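PDB 5KCK: anthranilate synthase component I from Streptococcus pneumoniae serotype 4, which is the large component of an anthranilate synthase, an enzyme subunit built from antiparallel beta sheets flanked by helices. Local coordinates for residues I139-D144 against Q161-L166; T353-L358 against G395-T400; A423-V428 against Q434-E439. All blocks are in the same frame, centred on the assembly; numbering follows the deposited sequence.

Contact 1 of 3, residues I139-D144 against Q161-L166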
loop_
_atom_site.group_PDB
_atom_site.type_symbol
_atom_site.label_atom_id
_atom_site.label_comp_id
_atom_site.label_asym_id
_atom_site.label_seq_id
_atom_site.Cartn_x
_atom_site.Cartn_y
_atom_site.Cartn_z
ATOM N N ILE A 139 12.041 -4.496 -6.821
ATOM C CA ILE A 139 12.927 -5.057 -5.817
ATOM C C ILE A 139 14.346 -5.033 -6.371
ATOM O O ILE A 139 14.611 -5.608 -7.432
ATOM C CB ILE A 139 12.504 -6.478 -5.435
ATOM C CG1 ILE A 139 11.024 -6.500 -5.020
ATOM C CG2 ILE A 139 13.361 -6.957 -4.331
ATOM C CD1 ILE A 139 10.511 -7.893 -4.726
ATOM N N HIS A 140 15.245 -4.358 -5.664
ATOM C CA HIS A 140 16.637 -4.213 -6.073
ATOM C C HIS A 140 17.476 -5.199 -5.272
ATOM O O HIS A 140 17.635 -5.041 -4.058
ATOM C CB HIS A 140 17.121 -2.778 -5.853
ATOM C CG HIS A 140 16.349 -1.756 -6.629
ATOM N ND1 HIS A 140 16.814 -1.204 -7.804
ATOM C CD2 HIS A 140 15.136 -1.195 -6.404
ATOM C CE1 HIS A 140 15.920 -0.352 -8.273
ATOM N NE2 HIS A 140 14.893 -0.324 -7.441
ATOM N N VAL A 141 18.013 -6.214 -5.940
ATOM C CA VAL A 141 18.890 -7.186 -5.296
ATOM C C VAL A 141 20.319 -6.794 -5.628
ATOM O O VAL A 141 20.711 -6.809 -6.801
ATOM C CB VAL A 141 18.577 -8.618 -5.752
ATOM C CG1 VAL A 141 19.412 -9.622 -4.959
ATOM C CG2 VAL A 141 17.083 -8.909 -5.592
ATOM N N ILE A 142 21.105 -6.458 -4.605
ATOM C CA ILE A 142 22.385 -5.774 -4.785
ATOM C C ILE A 142 23.511 -6.624 -4.213
ATOM O O ILE A 142 23.413 -7.121 -3.088
ATOM C CB ILE A 142 22.384 -4.387 -4.116
ATOM C CG1 ILE A 142 21.196 -3.539 -4.602
ATOM C CG2 ILE A 142 23.732 -3.689 -4.335
ATOM C CD1 ILE A 142 21.398 -2.911 -5.949
ATOM N N GLU A 143 24.588 -6.767 -4.983
ATOM C CA GLU A 143 25.868 -7.252 -4.488
ATOM C C GLU A 143 26.906 -6.209 -4.861
ATOM O O GLU A 143 27.059 -5.893 -6.045
ATOM C CB GLU A 143 26.223 -8.620 -5.090
ATOM C CG GLU A 143 25.314 -9.761 -4.648
ATOM C CD GLU A 143 25.559 -10.196 -3.196
ATOM O OE1 GLU A 143 26.650 -9.902 -2.652
ATOM O OE2 GLU A 143 24.665 -10.842 -2.603
ATOM N N ASP A 144 27.610 -5.673 -3.863
ATOM C CA ASP A 144 28.511 -4.542 -4.051
ATOM C C ASP A 144 29.892 -4.889 -3.503
ATOM O O ASP A 144 30.052 -5.848 -2.745
ATOM C CB ASP A 144 27.950 -3.295 -3.357
ATOM C CG ASP A 144 28.434 -2.007 -3.982
ATOM O OD1 ASP A 144 29.661 -1.866 -4.177
ATOM O OD2 ASP A 144 27.585 -1.135 -4.276
ATOM N N GLN A 161 23.380 -16.796 -6.700
ATOM C CA GLN A 161 23.024 -17.665 -5.582
ATOM C C GLN A 161 21.821 -17.125 -4.820
ATOM O O GLN A 161 20.920 -17.889 -4.455
ATOM C CB GLN A 161 24.226 -17.847 -4.653
ATOM C CG GLN A 161 25.298 -18.761 -5.241
ATOM C CD GLN A 161 26.621 -18.712 -4.483
ATOM O OE1 GLN A 161 26.866 -17.801 -3.690
ATOM N NE2 GLN A 161 27.481 -19.697 -4.731
ATOM N N VAL A 162 21.787 -15.814 -4.569
ATOM C CA VAL A 162 20.631 -15.210 -3.905
ATOM C C VAL A 162 19.360 -15.480 -4.705
ATOM O O VAL A 162 18.335 -15.898 -4.155
ATOM C CB VAL A 162 20.850 -13.698 -3.703
ATOM C CG1 VAL A 162 19.580 -13.051 -3.187
ATOM C CG2 VAL A 162 22.005 -13.451 -2.741
ATOM N N LEU A 163 19.425 -15.266 -6.024
ATOM C CA LEU A 163 18.255 -15.463 -6.877
ATOM C C LEU A 163 17.794 -16.912 -6.864
ATOM O O LEU A 163 16.589 -17.191 -6.890
ATOM C CB LEU A 163 18.564 -15.030 -8.308
ATOM C CG LEU A 163 18.771 -13.537 -8.551
ATOM C CD1 LEU A 163 18.687 -13.237 -10.043
ATOM C CD2 LEU A 163 17.763 -12.717 -7.763
ATOM N N GLU A 164 18.735 -17.851 -6.854
ATOM C CA GLU A 164 18.335 -19.250 -6.818
ATOM C C GLU A 164 17.660 -19.584 -5.492
ATOM O O GLU A 164 16.682 -20.339 -5.458
ATOM C CB GLU A 164 19.548 -20.150 -7.078
ATOM C CG GLU A 164 19.202 -21.626 -7.231
ATOM C CD GLU A 164 17.942 -21.867 -8.071
ATOM O OE1 GLU A 164 17.866 -21.371 -9.222
ATOM O OE2 GLU A 164 17.022 -22.553 -7.570
ATOM N N GLU A 165 18.146 -19.003 -4.391
ATOM C CA GLU A 165 17.488 -19.215 -3.106
ATOM C C GLU A 165 16.070 -18.646 -3.108
ATOM O O GLU A 165 15.143 -19.273 -2.579
ATOM C CB GLU A 165 18.333 -18.610 -1.985
ATOM C CG GLU A 165 19.632 -19.392 -1.749
ATOM C CD GLU A 165 20.574 -18.727 -0.761
ATOM O OE1 GLU A 165 20.209 -17.678 -0.184
ATOM O OE2 GLU A 165 21.688 -19.259 -0.568
ATOM N N LEU A 166 15.873 -17.481 -3.735
ATOM C CA LEU A 166 14.556 -16.848 -3.755
ATOM C C LEU A 166 13.519 -17.656 -4.527
ATOM O O LEU A 166 12.324 -17.518 -4.254
ATOM C CB LEU A 166 14.663 -15.437 -4.335
ATOM C CG LEU A 166 15.441 -14.460 -3.442
ATOM C CD1 LEU A 166 15.599 -13.075 -4.084
ATOM C CD2 LEU A 166 14.782 -14.352 -2.064
#
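The flat carboxylate of Glu143 meets methyl CG2 of Val162 through OE2, at 3.7 Å. Its other oxygen, OE1, turns to polar partners: a hydrogen bond with Ser128 OG and a salt bridge to Arg150 NH2, which also bonds Asp144 O. These partners probably limit how far the carboxylate can swing. The chain of Glu143 leaves with CG beside the backbone N, and the bend at chi2 (-73°) turns the carboxylate so that OE2 comes beside the valine. The other methyl of Val162, CG1, meets Val141 CG1 at 3.9 Å, the two side chains pointing opposite ways. The short strand and helix segments run in roughly opposite directions, 143° apart, with their axes 10.2 Å from each other at the closest. Strand 138-144 follows 128-133 in a hairpin of a three-stranded antiparallel sheet, and helix 152-166 packs on the face from which Val141 and Glu143 project. The second methyl of Val141, CG2, reaches Leu163 CD2 more loosely, at 4.4 Å. Tyr46 touches both valines, and Leu159, earlier on the helix, adds to the apolar patch. Beyond strand 138-144 the sheet runs on antiparallel into a strand of the second subunit.

Contact 2 of 3, residues T353-L358 against G395-T400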
loop_
_atom_site.group_PDB
_atom_site.type_symbol
_atom_site.label_atom_id
_atom_site.label_comp_id
_atom_site.label_asym_id
_atom_site.label_seq_id
_atom_site.Cartn_x
_atom_site.Cartn_y
_atom_site.Cartn_z
ATOM N N THR A 353 30.050 14.993 10.872
ATOM C CA THR A 353 29.464 13.834 10.201
ATOM C C THR A 353 28.183 13.416 10.917
ATOM O O THR A 353 27.760 14.033 11.903
ATOM C CB THR A 353 30.431 12.643 10.171
ATOM O OG1 THR A 353 30.519 12.100 11.491
ATOM C CG2 THR A 353 31.835 13.067 9.683
ATOM N N ALA A 354 27.586 12.321 10.432
ATOM C CA ALA A 354 26.403 11.775 11.090
ATOM C C ALA A 354 26.683 11.377 12.536
ATOM O O ALA A 354 25.764 11.387 13.360
ATOM C CB ALA A 354 25.866 10.571 10.313
HETATM N N MSE A 355 27.928 11.021 12.867
HETATM C CA MSE A 355 28.258 10.677 14.259
HETATM C C MSE A 355 28.019 11.853 15.201
HETATM O O MSE A 355 27.545 11.674 16.319
HETATM C CB MSE A 355 29.708 10.206 14.376
HETATM C CG MSE A 355 30.023 9.027 13.479
HETATM SE SE MSE A 355 29.034 7.405 13.960
HETATM C CE MSE A 355 27.336 7.681 12.988
ATOM N N ASP A 356 28.359 13.057 14.738
ATOM C CA ASP A 356 28.080 14.250 15.529
ATOM C C ASP A 356 26.582 14.480 15.670
ATOM O O ASP A 356 26.127 14.924 16.727
ATOM C CB ASP A 356 28.783 15.452 14.903
ATOM C CG ASP A 356 30.283 15.213 14.737
ATOM O OD1 ASP A 356 30.979 15.162 15.776
ATOM O OD2 ASP A 356 30.758 15.047 13.586
ATOM N N ALA A 357 25.800 14.144 14.640
ATOM C CA ALA A 357 24.348 14.216 14.765
ATOM C C ALA A 357 23.851 13.229 15.807
ATOM O O ALA A 357 22.942 13.538 16.588
ATOM C CB ALA A 357 23.685 13.942 13.414
ATOM N N LEU A 358 24.444 12.033 15.833
ATOM C CA LEU A 358 24.050 11.027 16.808
ATOM C C LEU A 358 24.414 11.472 18.216
ATOM O O LEU A 358 23.590 11.405 19.131
ATOM C CB LEU A 358 24.713 9.691 16.468
ATOM C CG LEU A 358 24.639 8.608 17.538
ATOM C CD1 LEU A 358 23.196 8.333 17.856
ATOM C CD2 LEU A 358 25.322 7.354 17.045
ATOM N N GLY A 395 18.803 1.679 13.764
ATOM C CA GLY A 395 18.618 1.973 12.358
ATOM C C GLY A 395 19.840 1.650 11.529
ATOM O O GLY A 395 20.443 0.596 11.735
ATOM N N TYR A 396 20.223 2.535 10.599
ATOM C CA TYR A 396 21.352 2.264 9.715
ATOM C C TYR A 396 22.250 3.491 9.574
ATOM O O TYR A 396 21.832 4.633 9.789
ATOM C CB TYR A 396 20.896 1.806 8.315
ATOM C CG TYR A 396 20.178 2.867 7.496
ATOM C CD1 TYR A 396 20.889 3.814 6.747
ATOM C CD2 TYR A 396 18.786 2.914 7.456
ATOM C CE1 TYR A 396 20.223 4.788 5.999
ATOM C CE2 TYR A 396 18.112 3.877 6.706
ATOM C CZ TYR A 396 18.836 4.808 5.986
ATOM O OH TYR A 396 18.163 5.745 5.251
ATOM N N LEU A 397 23.499 3.226 9.196
ATOM C CA LEU A 397 24.448 4.236 8.732
ATOM C C LEU A 397 24.896 3.822 7.333
ATOM O O LEU A 397 25.566 2.797 7.163
ATOM C CB LEU A 397 25.642 4.359 9.679
ATOM C CG LEU A 397 26.793 5.252 9.205
ATOM C CD1 LEU A 397 26.402 6.742 9.274
ATOM C CD2 LEU A 397 28.046 4.969 10.029
ATOM N N SER A 398 24.515 4.605 6.335
ATOM C CA SER A 398 24.823 4.262 4.960
ATOM C C SER A 398 26.262 4.623 4.609
ATOM O O SER A 398 26.843 5.572 5.145
ATOM C CB SER A 398 23.871 4.970 4.007
ATOM O OG SER A 398 24.205 4.674 2.669
ATOM N N ALA A 399 26.830 3.849 3.680
ATOM C CA ALA A 399 28.168 4.128 3.165
ATOM C C ALA A 399 28.278 5.528 2.567
ATOM O O ALA A 399 29.379 6.089 2.504
ATOM C CB ALA A 399 28.543 3.079 2.122
ATOM N N THR A 400 27.164 6.103 2.108
ATOM C CA THR A 400 27.167 7.495 1.667
ATOM C C THR A 400 27.421 8.476 2.805
ATOM O O THR A 400 27.644 9.660 2.539
ATOM C CB THR A 400 25.831 7.850 1.015
ATOM O OG1 THR A 400 24.793 7.814 2.014
ATOM C CG2 THR A 400 25.503 6.870 -0.105
#
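Leu397 overlaps the first turn of helix 354-361 with its methyl CD1, which lies 4.0 Å from Ala354 CB and 3.9 Å from CE of Met355, a selenomethionine in the crystal. The motif is the start of a helix laid on a large antiparallel sheet: Leu397 sits in strand 393-398, between strands 92-97 and 403-407, and Thr353 is the N-cap of the helix. With CG anti to the backbone N (chi1 172°), the leucine extends from the strand to the helix. Met355 begins less directly placed, but two bends, at chi2 and chi3, fold its end back so that it crosses Leu397 at about a right angle, CE also lying 4.1 Å from Leu397 CD2. Leu71 and Tyr75 of helix 70-78 cover Met355, Ile78 of the same helix touches Leu397, and Val263 and Met403 pack on Ala354. The contact is thus buried between sheet and helices. At the helix start Thr353 and Asp356 form a capping box. Thr353 OG1 accepts from Met355 N at 3.1 Å, and Thr353 N donates to the anti lone pair of Asp356 OD2, 2.8 Å away and fairly straight at 164°.

Contact 3 of 3, residues A423-V428 against Q434-E439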
loop_
_atom_site.group_PDB
_atom_site.type_symbol
_atom_site.label_atom_id
_atom_site.label_comp_id
_atom_site.label_asym_id
_atom_site.label_seq_id
_atom_site.Cartn_x
_atom_site.Cartn_y
_atom_site.Cartn_z
ATOM N N ALA A 423 9.162 0.294 29.131
ATOM C CA ALA A 423 8.512 1.549 28.774
ATOM C C ALA A 423 8.626 2.540 29.921
ATOM O O ALA A 423 8.602 2.164 31.096
ATOM C CB ALA A 423 7.042 1.349 28.411
ATOM N N GLY A 424 8.739 3.822 29.565
ATOM C CA GLY A 424 8.973 4.879 30.519
ATOM C C GLY A 424 7.801 5.848 30.609
ATOM O O GLY A 424 6.869 5.827 29.808
ATOM N N ALA A 425 7.867 6.706 31.618
ATOM C CA ALA A 425 6.864 7.743 31.797
ATOM C C ALA A 425 7.552 9.027 32.223
ATOM O O ALA A 425 8.464 9.006 33.053
ATOM C CB ALA A 425 5.809 7.340 32.825
ATOM N N GLY A 426 7.124 10.138 31.636
ATOM C CA GLY A 426 7.665 11.426 32.005
ATOM C C GLY A 426 7.106 11.901 33.329
ATOM O O GLY A 426 5.923 12.251 33.426
ATOM N N ILE A 427 7.945 11.908 34.358
ATOM C CA ILE A 427 7.530 12.381 35.672
ATOM C C ILE A 427 7.671 13.894 35.717
ATOM O O ILE A 427 8.709 14.448 35.326
ATOM C CB ILE A 427 8.357 11.715 36.780
ATOM C CG1 ILE A 427 8.399 10.197 36.580
ATOM C CG2 ILE A 427 7.810 12.104 38.158
ATOM C CD1 ILE A 427 7.029 9.554 36.375
ATOM N N VAL A 428 6.620 14.567 36.181
ATOM C CA VAL A 428 6.629 16.015 36.346
ATOM C C VAL A 428 6.170 16.346 37.759
ATOM O O VAL A 428 5.979 15.451 38.590
ATOM C CB VAL A 428 5.749 16.712 35.293
ATOM C CG1 VAL A 428 6.453 16.733 33.960
ATOM C CG2 VAL A 428 4.397 16.016 35.180
ATOM N N GLN A 434 0.490 6.260 40.918
ATOM C CA GLN A 434 -0.313 5.134 40.450
ATOM C C GLN A 434 -0.633 5.263 38.967
ATOM O O GLN A 434 -0.587 4.272 38.229
ATOM C CB GLN A 434 -1.600 5.034 41.275
ATOM C CG GLN A 434 -2.564 3.959 40.804
ATOM C CD GLN A 434 -1.998 2.558 40.952
ATOM O OE1 GLN A 434 -1.377 2.229 41.964
ATOM N NE2 GLN A 434 -2.208 1.726 39.938
ATOM N N ASN A 435 -0.966 6.475 38.514
ATOM C CA ASN A 435 -1.223 6.690 37.093
ATOM C C ASN A 435 0.013 6.390 36.254
ATOM O O ASN A 435 -0.093 5.815 35.166
ATOM C CB ASN A 435 -1.689 8.125 36.850
ATOM C CG ASN A 435 -3.020 8.422 37.501
ATOM O OD1 ASN A 435 -3.536 7.620 38.280
ATOM N ND2 ASN A 435 -3.584 9.587 37.191
ATOM N N GLU A 436 1.194 6.768 36.741
ATOM C CA GLU A 436 2.406 6.558 35.962
ATOM C C GLU A 436 2.856 5.100 35.974
ATOM O O GLU A 436 3.462 4.635 35.002
ATOM C CB GLU A 436 3.518 7.472 36.476
ATOM C CG GLU A 436 3.098 8.928 36.655
ATOM C CD GLU A 436 2.908 9.698 35.347
ATOM O OE1 GLU A 436 3.136 10.932 35.359
ATOM O OE2 GLU A 436 2.529 9.094 34.317
ATOM N N TYR A 437 2.585 4.368 37.058
ATOM C CA TYR A 437 2.792 2.926 37.025
ATOM C C TYR A 437 1.911 2.283 35.963
ATOM O O TYR A 437 2.374 1.435 35.188
ATOM C CB TYR A 437 2.506 2.314 38.397
ATOM C CG TYR A 437 2.298 0.818 38.350
ATOM C CD1 TYR A 437 3.377 -0.049 38.273
ATOM C CD2 TYR A 437 1.017 0.272 38.381
ATOM C CE1 TYR A 437 3.193 -1.422 38.228
ATOM C CE2 TYR A 437 0.822 -1.089 38.338
ATOM C CZ TYR A 437 1.910 -1.934 38.261
ATOM O OH TYR A 437 1.712 -3.295 38.217
ATOM N N GLN A 438 0.639 2.694 35.903
ATOM C CA GLN A 438 -0.286 2.149 34.915
ATOM C C GLN A 438 0.131 2.524 33.500
ATOM O O GLN A 438 0.197 1.664 32.615
ATOM C CB GLN A 438 -1.702 2.640 35.199
ATOM C CG GLN A 438 -2.767 1.596 34.934
ATOM C CD GLN A 438 -2.595 0.357 35.798
ATOM O OE1 GLN A 438 -2.725 0.412 37.026
ATOM N NE2 GLN A 438 -2.295 -0.769 35.160
ATOM N N GLU A 439 0.403 3.811 33.265
ATOM C CA GLU A 439 0.847 4.252 31.949
ATOM C C GLU A 439 2.024 3.419 31.466
ATOM O O GLU A 439 2.122 3.076 30.282
ATOM C CB GLU A 439 1.228 5.734 32.004
ATOM C CG GLU A 439 1.733 6.299 30.693
ATOM C CD GLU A 439 0.649 6.369 29.634
ATOM O OE1 GLU A 439 -0.552 6.368 30.000
ATOM O OE2 GLU A 439 0.998 6.423 28.435
#
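Strand 423-427 and helix 434-439 run in broadly opposite directions, at 150°, and the axes of these short segments come within 8.0 Å, with Ala425 CA 6.2 Å from Glu436 CA. This is a beta-alpha unit with a short connection: strand 418-427, paired antiparallel with 211-221 and 411-415, leads through a few residues into helix 433-446, which turns back over it. Ala425 suits the close approach, directing only a methyl at the helix; at Gly424 and Gly426, beside it, any side chain would point away from the helix. The methyl lies 4.0 Å from Glu436 OE2 and also near the backbone oxygen of Glu436. Glu436 makes the largest contribution to the contact. Its chain bends at chi2 (-73°), laying the aliphatic part alongside Ile427, whose CD1 is 4.0 Å from Glu436 CG and close to CB as well, the two chains pointing opposite ways. Ile427 also packs on Val197 of helix 190-205 and on Leu214 of strand 211-221. Farther along the helix, Lys443 NZ bonds to Gly424 O. The carboxylate of Glu436 is held by the connection itself, through a hydrogen bond between its OE1 and Ser431 OG.

The contacts follow one another along the chain, each closing before the next opens, and all set a helix against a strand of an antiparallel sheet. The sheets differ: a small one whose outer strand in this chain is 138-144 (contact 1), the eleven-stranded one (contact 2), and the one holding strand 418-427 (contact 3). Centres of contacts 1 and 2 lie about 26 Å apart, of 2 and 3 about 32 Å, of 1 and 3 about 46 Å. Contacts 2 and 3 share the C-terminal family region; strand 138-144 belongs largely to the N-terminal one. Contact 1 sits where its sheet crosses the dimer interface, contact 2 reaches Leu29 of the second subunit through Tyr396, and contact 3 lies within one chain.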